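Local coordinates for salicylate 5-hydroxylase, large oxygenase component (Ralstonia sp., PDB 7C8Z), which hydroxylates salicylate at carbon 5 to give gentisate, as the iron- and [2Fe-2S]-bearing oxygenase component of a multicomponent NADH-dependent enzyme system, at residues S41-T50 / F400-E411; F271-T279 / G318-F327. All blocks are in the same frame, centred on the assembly; numbering follows the deposited sequence.

In the fold
From the N terminus the chain first runs through 41-50, a loop leading into helix 52-63, before it builds the Rieske domain that carries the [2Fe-2S] cluster. It then enters the catalytic domain, where strands 274-278 and 321-326 pair in contact 2 and close a short loop of 38 residues, part of it not modelled. Only at the end of helix 387-402, and in the chain leaving it, does segment 400-411 return to 41-50 in contact 1, closing a far larger loop that contains contact 2 entirely. Contact 1 thus ties the N-terminal region to the catalytic domain, whereas contact 2 lies within that domain's antiparallel sheet. Their centres are 25 Å apart, and they do not touch.

Contact 1: residues S41-T50 / F400-E411; sequences SSRVPFWAYT and FEQKPTHRTVIE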
loop_
_atom_site.group_PDB
_atom_site.type_symbol
_atom_site.label_atom_id
_atom_site.label_comp_id
_atom_site.label_asym_id
_atom_site.label_seq_id
_atom_site.Cartn_x
_atom_site.Cartn_y
_atom_site.Cartn_z
ATOM N N SER A 41 19.696 -11.494 -31.447
ATOM C CA SER A 41 19.093 -10.757 -30.343
ATOM C C SER A 41 18.585 -9.392 -30.811
ATOM O O SER A 41 18.766 -8.378 -30.127
ATOM C CB SER A 41 20.086 -10.594 -29.191
ATOM O OG SER A 41 21.204 -9.825 -29.606
ATOM N N SER A 42 17.936 -9.349 -31.975
ATOM C CA SER A 42 17.352 -8.108 -32.472
ATOM C C SER A 42 15.875 -7.975 -32.142
ATOM O O SER A 42 15.264 -6.957 -32.484
ATOM C CB SER A 42 17.561 -7.981 -33.976
ATOM O OG SER A 42 18.941 -7.979 -34.283
ATOM N N ARG A 43 15.288 -8.972 -31.486
ATOM C CA ARG A 43 13.901 -8.907 -31.040
ATOM C C ARG A 43 13.840 -9.553 -29.665
ATOM O O ARG A 43 14.030 -10.768 -29.542
ATOM C CB ARG A 43 12.957 -9.605 -32.023
ATOM C CG ARG A 43 13.124 -9.187 -33.481
ATOM C CD ARG A 43 11.804 -8.780 -34.116
ATOM N NE ARG A 43 11.993 -8.004 -35.340
ATOM C CZ ARG A 43 11.141 -7.994 -36.362
ATOM N NH1 ARG A 43 10.034 -8.726 -36.314
ATOM N NH2 ARG A 43 11.392 -7.252 -37.435
ATOM N N VAL A 44 13.588 -8.749 -28.637
ATOM C CA VAL A 44 13.477 -9.240 -27.266
ATOM C C VAL A 44 12.000 -9.489 -26.979
ATOM O O VAL A 44 11.201 -8.545 -27.061
ATOM C CB VAL A 44 14.065 -8.247 -26.257
ATOM C CG1 VAL A 44 13.982 -8.813 -24.856
ATOM C CG2 VAL A 44 15.501 -7.922 -26.609
ATOM N N PRO A 45 11.605 -10.709 -26.625
ATOM C CA PRO A 45 10.199 -10.956 -26.296
ATOM C C PRO A 45 9.802 -10.243 -25.015
ATOM O O PRO A 45 10.616 -10.038 -24.111
ATOM C CB PRO A 45 10.137 -12.477 -26.124
ATOM C CG PRO A 45 11.526 -12.865 -25.753
ATOM C CD PRO A 45 12.423 -11.928 -26.509
ATOM N N PHE A 46 8.523 -9.872 -24.944
ATOM C CA PHE A 46 8.040 -9.138 -23.780
ATOM C C PHE A 46 8.195 -9.949 -22.501
ATOM O O PHE A 46 8.471 -9.379 -21.438
ATOM C CB PHE A 46 6.577 -8.737 -23.977
ATOM C CG PHE A 46 6.380 -7.559 -24.893
ATOM C CD1 PHE A 46 7.443 -7.022 -25.603
ATOM C CD2 PHE A 46 5.127 -6.990 -25.044
ATOM C CE1 PHE A 46 7.256 -5.942 -26.447
ATOM C CE2 PHE A 46 4.937 -5.914 -25.885
ATOM C CZ PHE A 46 6.004 -5.389 -26.588
ATOM N N TRP A 47 8.055 -11.276 -22.580
ATOM C CA TRP A 47 8.140 -12.089 -21.372
ATOM C C TRP A 47 9.544 -12.130 -20.776
ATOM O O TRP A 47 9.705 -12.650 -19.667
ATOM C CB TRP A 47 7.630 -13.512 -21.630
ATOM C CG TRP A 47 8.181 -14.190 -22.841
ATOM C CD1 TRP A 47 7.590 -14.283 -24.066
ATOM C CD2 TRP A 47 9.421 -14.902 -22.938
ATOM N NE1 TRP A 47 8.389 -14.999 -24.925
ATOM C CE2 TRP A 47 9.520 -15.390 -24.257
ATOM C CE3 TRP A 47 10.461 -15.168 -22.040
ATOM C CZ2 TRP A 47 10.616 -16.129 -24.701
ATOM C CZ3 TRP A 47 11.546 -15.899 -22.482
ATOM C CH2 TRP A 47 11.616 -16.373 -23.802
ATOM N N ALA A 48 10.561 -11.634 -21.485
ATOM C CA ALA A 48 11.875 -11.474 -20.871
ATOM C C ALA A 48 11.852 -10.471 -19.721
ATOM O O ALA A 48 12.760 -10.484 -18.880
ATOM C CB ALA A 48 12.902 -11.040 -21.919
ATOM N N TYR A 49 10.835 -9.610 -19.660
ATOM C CA TYR A 49 10.705 -8.616 -18.604
ATOM C C TYR A 49 9.622 -8.943 -17.588
ATOM O O TYR A 49 9.542 -8.267 -16.558
ATOM C CB TYR A 49 10.411 -7.230 -19.201
ATOM C CG TYR A 49 11.348 -6.798 -20.310
ATOM C CD1 TYR A 49 12.550 -6.167 -20.024
ATOM C CD2 TYR A 49 11.019 -7.011 -21.648
ATOM C CE1 TYR A 49 13.404 -5.767 -21.033
ATOM C CE2 TYR A 49 11.869 -6.612 -22.665
ATOM C CZ TYR A 49 13.059 -5.991 -22.351
ATOM O OH TYR A 49 13.906 -5.594 -23.357
ATOM N N THR A 50 8.775 -9.937 -17.854
ATOM C CA THR A 50 7.590 -10.177 -17.047
ATOM C C THR A 50 7.591 -11.506 -16.299
ATOM O O THR A 50 6.638 -11.772 -15.557
ATOM C CB THR A 50 6.336 -10.104 -17.929
ATOM O OG1 THR A 50 6.375 -11.157 -18.899
ATOM C CG2 THR A 50 6.261 -8.763 -18.648
ATOM N N PHE A 400 4.928 -4.169 -21.540
ATOM C CA PHE A 400 5.334 -5.573 -21.562
ATOM C C PHE A 400 4.317 -6.447 -20.839
ATOM O O PHE A 400 3.869 -7.468 -21.373
ATOM C CB PHE A 400 6.720 -5.745 -20.937
ATOM C CG PHE A 400 7.792 -4.937 -21.603
ATOM C CD1 PHE A 400 7.738 -4.673 -22.962
ATOM C CD2 PHE A 400 8.852 -4.430 -20.868
ATOM C CE1 PHE A 400 8.719 -3.923 -23.572
ATOM C CE2 PHE A 400 9.837 -3.677 -21.473
ATOM C CZ PHE A 400 9.771 -3.424 -22.828
ATOM N N GLU A 401 3.924 -6.049 -19.625
ATOM C CA GLU A 401 2.952 -6.845 -18.880
ATOM C C GLU A 401 1.614 -6.932 -19.602
ATOM O O GLU A 401 0.861 -7.887 -19.382
ATOM C CB GLU A 401 2.742 -6.267 -17.480
ATOM C CG GLU A 401 4.007 -6.151 -16.657
ATOM C CD GLU A 401 4.352 -7.438 -15.946
ATOM O OE1 GLU A 401 3.659 -8.449 -16.182
ATOM O OE2 GLU A 401 5.309 -7.438 -15.142
ATOM N N GLN A 402 1.316 -5.967 -20.472
ATOM C CA GLN A 402 0.029 -5.960 -21.156
ATOM C C GLN A 402 -0.115 -7.147 -22.111
ATOM O O GLN A 402 -1.200 -7.733 -22.217
ATOM C CB GLN A 402 -0.132 -4.634 -21.895
ATOM C CG GLN A 402 -1.341 -4.534 -22.779
ATOM C CD GLN A 402 -1.829 -3.111 -22.906
ATOM O OE1 GLN A 402 -1.668 -2.305 -21.988
ATOM N NE2 GLN A 402 -2.427 -2.793 -24.044
ATOM N N LYS A 403 0.965 -7.531 -22.796
ATOM C CA LYS A 403 0.923 -8.611 -23.790
ATOM C C LYS A 403 2.260 -9.340 -23.801
ATOM O O LYS A 403 3.065 -9.197 -24.730
ATOM C CB LYS A 403 0.590 -8.067 -25.183
ATOM C CG LYS A 403 1.309 -6.766 -25.517
ATOM C CD LYS A 403 0.626 -5.996 -26.629
ATOM C CE LYS A 403 0.732 -6.724 -27.957
ATOM N NZ LYS A 403 0.338 -5.860 -29.110
ATOM N N PRO A 404 2.518 -10.172 -22.788
ATOM C CA PRO A 404 3.876 -10.720 -22.607
ATOM C C PRO A 404 4.347 -11.653 -23.715
ATOM O O PRO A 404 5.518 -12.053 -23.685
ATOM C CB PRO A 404 3.783 -11.463 -21.267
ATOM C CG PRO A 404 2.329 -11.738 -21.078
ATOM C CD PRO A 404 1.587 -10.615 -21.737
ATOM N N THR A 405 3.505 -12.006 -24.689
ATOM C CA THR A 405 3.952 -12.847 -25.796
ATOM C C THR A 405 4.576 -12.051 -26.933
ATOM O O THR A 405 5.221 -12.646 -27.802
ATOM C CB THR A 405 2.795 -13.682 -26.368
ATOM O OG1 THR A 405 1.621 -12.870 -26.504
ATOM C CG2 THR A 405 2.493 -14.875 -25.474
ATOM N N HIS A 406 4.400 -10.736 -26.954
ATOM C CA HIS A 406 4.920 -9.914 -28.035
ATOM C C HIS A 406 6.428 -9.754 -27.855
ATOM O O HIS A 406 7.046 -10.356 -26.972
ATOM C CB HIS A 406 4.194 -8.572 -28.071
ATOM C CG HIS A 406 4.105 -7.966 -29.436
ATOM N ND1 HIS A 406 3.954 -8.722 -30.578
ATOM C CD2 HIS A 406 4.142 -6.676 -29.842
ATOM C CE1 HIS A 406 3.901 -7.923 -31.629
ATOM N NE2 HIS A 406 4.011 -6.676 -31.210
ATOM N N ARG A 407 7.036 -8.917 -28.690
ATOM C CA ARG A 407 8.480 -8.754 -28.701
ATOM C C ARG A 407 8.813 -7.323 -29.087
ATOM O O ARG A 407 8.067 -6.670 -29.822
ATOM C CB ARG A 407 9.153 -9.741 -29.668
ATOM C CG ARG A 407 9.086 -9.347 -31.144
ATOM C CD ARG A 407 7.677 -9.502 -31.707
ATOM N NE ARG A 407 7.572 -9.062 -33.097
ATOM C CZ ARG A 407 7.547 -7.790 -33.485
ATOM N NH1 ARG A 407 7.626 -6.811 -32.590
ATOM N NH2 ARG A 407 7.444 -7.494 -34.772
ATOM N N THR A 408 9.947 -6.844 -28.593
ATOM C CA THR A 408 10.440 -5.549 -29.024
ATOM C C THR A 408 11.217 -5.708 -30.327
ATOM O O THR A 408 11.496 -6.819 -30.788
ATOM C CB THR A 408 11.324 -4.910 -27.952
ATOM O OG1 THR A 408 12.554 -5.635 -27.850
ATOM C CG2 THR A 408 10.624 -4.918 -26.595
ATOM N N VAL A 409 11.565 -4.577 -30.930
ATOM C CA VAL A 409 12.328 -4.551 -32.170
ATOM C C VAL A 409 13.511 -3.630 -31.925
ATOM O O VAL A 409 13.363 -2.403 -31.929
ATOM C CB VAL A 409 11.497 -4.071 -33.366
ATOM C CG1 VAL A 409 12.300 -4.214 -34.657
ATOM C CG2 VAL A 409 10.182 -4.834 -33.456
ATOM N N ILE A 410 14.681 -4.212 -31.678
ATOM C CA ILE A 410 15.882 -3.404 -31.551
ATOM C C ILE A 410 16.749 -3.698 -32.764
ATOM O O ILE A 410 17.733 -4.442 -32.685
ATOM C CB ILE A 410 16.615 -3.695 -30.229
ATOM C CG1 ILE A 410 16.592 -5.193 -29.918
ATOM C CG2 ILE A 410 15.964 -2.944 -29.084
ATOM C CD1 ILE A 410 17.510 -5.591 -28.784
ATOM N N GLU A 411 16.401 -3.082 -33.890
ATOM C CA GLU A 411 17.052 -3.342 -35.165
ATOM C C GLU A 411 17.755 -2.111 -35.704
ATOM O O GLU A 411 18.226 -2.123 -36.846
ATOM C CB GLU A 411 16.042 -3.867 -36.188
ATOM C CG GLU A 411 15.626 -5.306 -35.950
ATOM C CD GLU A 411 14.605 -5.787 -36.955
ATOM O OE1 GLU A 411 14.412 -5.097 -37.978
ATOM O OE2 GLU A 411 13.999 -6.854 -36.722
#
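F46 and H406 meet through their rings, the histidine turning the edge of its ring toward the phenylalanine face. H406 CB lies over a face of F46, a CH-pi contact 3.7 Å from the ring centroid. F400 CD1 approaches the opposite face, its ring inclined at 56° to that of F46, while T408 CG2 abuts the F46 edge. F400 in turn forms an offset stack with Y49, centroids 4.2 Å apart, completing a cluster of four aromatic side chains. Y49 reaches beyond it to E236, in helix 232-238.

The backbones run alongside each other without forming a regular sheet: a single bridge joins P45 to R407, flanked by bonds from T408 N to V44 O and from F46 N to H406 O (2.6 Å), and I410 N to S42 O (2.9 Å) extends the pairing. In this way the N-terminal arm is laced to the chain leaving helix 387-402 in the catalytic domain.

The salt bridge between the segments is made by R43. Its guanidinium grips E411 side-on, NE and NH2 both reaching the single oxygen OE2 at 2.7 Å from one face of the carboxylate; a bend at chi2 (-128°) directs the arginine there. V409 CG2 lies over one guanidinium face. R43 NH1 is also 3.3 Å from R407 NH2, a pairing of like charges that the nearby E411 carboxylate may ease.

Apolar contact continues where I410 CD1 packs against V44 CG2.

Contact 2: residues F271-T279 / G318-F327; sequences FRHAAMIST and GPTAVMTTIF
M276 and M323 exchange backbone hydrogen bonds at the middle of this antiparallel pair, each N donating to the other's O at 2.9 Å. A274 and T325 form the same kind of hydrogen-bonded pair nearer the F327 end. Toward the other end the ladder is distorted by a classic beta bulge: T320 N and A321 N both point at S278 O, the latter at 3.0 Å, while S278 N returns a bond to A321 O. Just past the bulge, T279 OG1 donates to G318 O at 3.0 Å. T325 OG1 sits 3.4 Å from A274 O, a weak bond, and has a stronger partner in K239.

The side chains divide between two faces. On one, I277 and V322 lie side by side. With I277 CG1 at chi1 -53°, its CG2 stands anti to the backbone N and meets P319 CB at 3.4 Å, while CG1 and CG2 both lie 4.1 Å from V322 CG2. This face packs on helix 196-211 through Y207 and R210. On the other, A274, M276, M323 and T325 face helices 232-238 and 427-440; M323 is about 8 Å from the bound iron, measured from its side chain.

Backbone bonds thus do the joining, while the side chains of the two faces pack on different helices, T325 also bonding to K239; the placing of M276 near H243 and of M323 near the iron is consistent with an apolar patch beside the metal site.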
loop_
_atom_site.group_PDB
_atom_site.type_symbol
_atom_site.label_atom_id
_atom_site.label_comp_id
_atom_site.label_asym_id
_atom_site.label_seq_id
_atom_site.Cartn_x
_atom_site.Cartn_y
_atom_site.Cartn_z
ATOM N N PHE A 271 30.085 -8.392 -24.566
ATOM C CA PHE A 271 28.981 -7.494 -24.905
ATOM C C PHE A 271 28.139 -7.108 -23.695
ATOM O O PHE A 271 27.027 -6.586 -23.863
ATOM C CB PHE A 271 28.054 -8.084 -25.975
ATOM C CG PHE A 271 28.766 -8.564 -27.201
ATOM C CD1 PHE A 271 29.777 -7.812 -27.775
ATOM C CD2 PHE A 271 28.411 -9.766 -27.794
ATOM C CE1 PHE A 271 30.430 -8.254 -28.911
ATOM C CE2 PHE A 271 29.060 -10.214 -28.929
ATOM C CZ PHE A 271 30.071 -9.456 -29.489
ATOM N N ARG A 272 28.627 -7.350 -22.479
ATOM C CA ARG A 272 27.845 -7.061 -21.285
ATOM C C ARG A 272 28.060 -5.636 -20.785
ATOM O O ARG A 272 27.096 -4.942 -20.447
ATOM C CB ARG A 272 28.182 -8.075 -20.185
ATOM C CG ARG A 272 29.670 -8.239 -19.949
ATOM C CD ARG A 272 29.987 -9.468 -19.129
ATOM N NE ARG A 272 31.393 -9.481 -18.738
ATOM C CZ ARG A 272 31.975 -10.482 -18.092
ATOM N NH1 ARG A 272 31.268 -11.557 -17.767
ATOM N NH2 ARG A 272 33.260 -10.408 -17.772
ATOM N N HIS A 273 29.310 -5.192 -20.712
ATOM C CA HIS A 273 29.612 -3.837 -20.281
ATOM C C HIS A 273 29.727 -2.932 -21.497
ATOM O O HIS A 273 30.063 -3.382 -22.594
ATOM C CB HIS A 273 30.909 -3.792 -19.469
ATOM C CG HIS A 273 31.069 -4.931 -18.512
ATOM N ND1 HIS A 273 30.005 -5.520 -17.864
ATOM C CD2 HIS A 273 32.176 -5.589 -18.093
ATOM C CE1 HIS A 273 30.449 -6.490 -17.085
ATOM N NE2 HIS A 273 31.763 -6.554 -17.206
ATOM N N ALA A 274 29.465 -1.642 -21.296
ATOM C CA ALA A 274 29.499 -0.737 -22.438
ATOM C C ALA A 274 29.914 0.656 -21.997
ATOM O O ALA A 274 29.839 1.009 -20.819
ATOM C CB ALA A 274 28.146 -0.682 -23.158
ATOM N N ALA A 275 30.376 1.440 -22.966
ATOM C CA ALA A 275 30.742 2.831 -22.739
ATOM C C ALA A 275 30.259 3.649 -23.924
ATOM O O ALA A 275 30.602 3.342 -25.069
ATOM C CB ALA A 275 32.257 2.989 -22.556
ATOM N N MET A 276 29.464 4.678 -23.652
ATOM C CA MET A 276 29.007 5.618 -24.667
ATOM C C MET A 276 29.795 6.905 -24.477
ATOM O O MET A 276 29.695 7.543 -23.423
ATOM C CB MET A 276 27.499 5.858 -24.563
ATOM C CG MET A 276 26.674 4.593 -24.802
ATOM S SD MET A 276 24.871 4.759 -24.782
ATOM C CE MET A 276 24.659 6.396 -24.084
ATOM N N ILE A 277 30.576 7.275 -25.493
ATOM C CA ILE A 277 31.542 8.364 -25.436
ATOM C C ILE A 277 31.121 9.410 -26.450
ATOM O O ILE A 277 30.786 9.065 -27.587
ATOM C CB ILE A 277 32.961 7.857 -25.769
ATOM C CG1 ILE A 277 33.349 6.665 -24.890
ATOM C CG2 ILE A 277 33.978 8.978 -25.693
ATOM C CD1 ILE A 277 33.326 5.347 -25.632
ATOM N N SER A 278 31.139 10.680 -26.056
ATOM C CA SER A 278 30.772 11.710 -27.015
ATOM C C SER A 278 31.521 13.001 -26.730
ATOM O O SER A 278 31.841 13.322 -25.577
ATOM C CB SER A 278 29.259 11.989 -27.030
ATOM O OG SER A 278 28.900 12.655 -28.235
ATOM N N THR A 279 31.768 13.742 -27.809
ATOM C CA THR A 279 32.390 15.062 -27.772
ATOM C C THR A 279 31.429 16.139 -28.276
ATOM O O THR A 279 30.495 16.536 -27.574
ATOM C CB THR A 279 33.660 15.118 -28.630
ATOM O OG1 THR A 279 34.619 14.177 -28.130
ATOM C CG2 THR A 279 34.252 16.517 -28.585
ATOM N N GLY A 318 39.200 15.073 -23.731
ATOM C CA GLY A 318 38.858 14.953 -25.132
ATOM C C GLY A 318 37.441 14.467 -25.376
ATOM O O GLY A 318 36.712 15.045 -26.186
ATOM N N PRO A 319 37.004 13.415 -24.687
ATOM C CA PRO A 319 35.560 13.158 -24.620
ATOM C C PRO A 319 34.922 14.069 -23.585
ATOM O O PRO A 319 35.457 14.266 -22.492
ATOM C CB PRO A 319 35.471 11.683 -24.207
ATOM C CG PRO A 319 36.789 11.379 -23.586
ATOM C CD PRO A 319 37.790 12.228 -24.306
ATOM N N THR A 320 33.771 14.632 -23.934
ATOM C CA THR A 320 33.052 15.483 -22.995
ATOM C C THR A 320 32.050 14.718 -22.139
ATOM O O THR A 320 31.719 15.179 -21.038
ATOM C CB THR A 320 32.349 16.625 -23.727
ATOM O OG1 THR A 320 31.782 16.133 -24.944
ATOM C CG2 THR A 320 33.351 17.724 -24.052
ATOM N N ALA A 321 31.547 13.576 -22.611
ATOM C CA ALA A 321 30.602 12.798 -21.820
ATOM C C ALA A 321 30.872 11.316 -22.018
ATOM O O ALA A 321 31.101 10.868 -23.146
ATOM C CB ALA A 321 29.147 13.121 -22.196
ATOM N N VAL A 322 30.845 10.556 -20.920
ATOM C CA VAL A 322 30.984 9.103 -20.987
ATOM C C VAL A 322 29.999 8.461 -20.015
ATOM O O VAL A 322 30.040 8.726 -18.806
ATOM C CB VAL A 322 32.419 8.628 -20.678
ATOM C CG1 VAL A 322 32.492 7.107 -20.703
ATOM C CG2 VAL A 322 33.411 9.208 -21.670
ATOM N N MET A 323 29.124 7.613 -20.545
ATOM C CA MET A 323 28.184 6.820 -19.756
ATOM C C MET A 323 28.647 5.371 -19.810
ATOM O O MET A 323 28.627 4.755 -20.881
ATOM C CB MET A 323 26.762 6.969 -20.293
ATOM C CG MET A 323 26.210 8.374 -20.160
ATOM S SD MET A 323 26.228 8.948 -18.453
ATOM C CE MET A 323 25.027 7.835 -17.727
ATOM N N THR A 324 29.074 4.825 -18.673
ATOM C CA THR A 324 29.662 3.491 -18.626
ATOM C C THR A 324 28.754 2.554 -17.842
ATOM O O THR A 324 28.512 2.769 -16.652
ATOM C CB THR A 324 31.056 3.535 -18.002
ATOM O OG1 THR A 324 31.902 4.364 -18.802
ATOM C CG2 THR A 324 31.656 2.133 -17.912
ATOM N N THR A 325 28.236 1.532 -18.512
ATOM C CA THR A 325 27.418 0.513 -17.869
ATOM C C THR A 325 28.292 -0.678 -17.497
ATOM O O THR A 325 28.883 -1.315 -18.381
ATOM C CB THR A 325 26.272 0.072 -18.780
ATOM O OG1 THR A 325 26.755 -0.103 -20.120
ATOM C CG2 THR A 325 25.163 1.109 -18.770
ATOM N N ILE A 326 28.384 -0.963 -16.197
ATOM C CA ILE A 326 29.046 -2.160 -15.694
ATOM C C ILE A 326 27.956 -3.139 -15.273
ATOM O O ILE A 326 27.237 -2.915 -14.287
ATOM C CB ILE A 326 30.010 -1.848 -14.542
ATOM C CG1 ILE A 326 31.166 -0.984 -15.048
ATOM C CG2 ILE A 326 30.550 -3.138 -13.936
ATOM C CD1 ILE A 326 32.183 -0.642 -13.988
ATOM N N PHE A 327 27.846 -4.213 -16.052
ATOM C CA PHE A 327 26.786 -5.197 -15.905
ATOM C C PHE A 327 27.028 -6.060 -14.669
ATOM O O PHE A 327 28.158 -6.489 -14.423
ATOM C CB PHE A 327 26.736 -6.078 -17.156
ATOM C CG PHE A 327 25.367 -6.607 -17.490
ATOM C CD1 PHE A 327 24.417 -5.791 -18.082
ATOM C CD2 PHE A 327 25.043 -7.932 -17.237
ATOM C CE1 PHE A 327 23.162 -6.281 -18.408
ATOM C CE2 PHE A 327 23.794 -8.428 -17.554
ATOM C CZ PHE A 327 22.851 -7.601 -18.141
#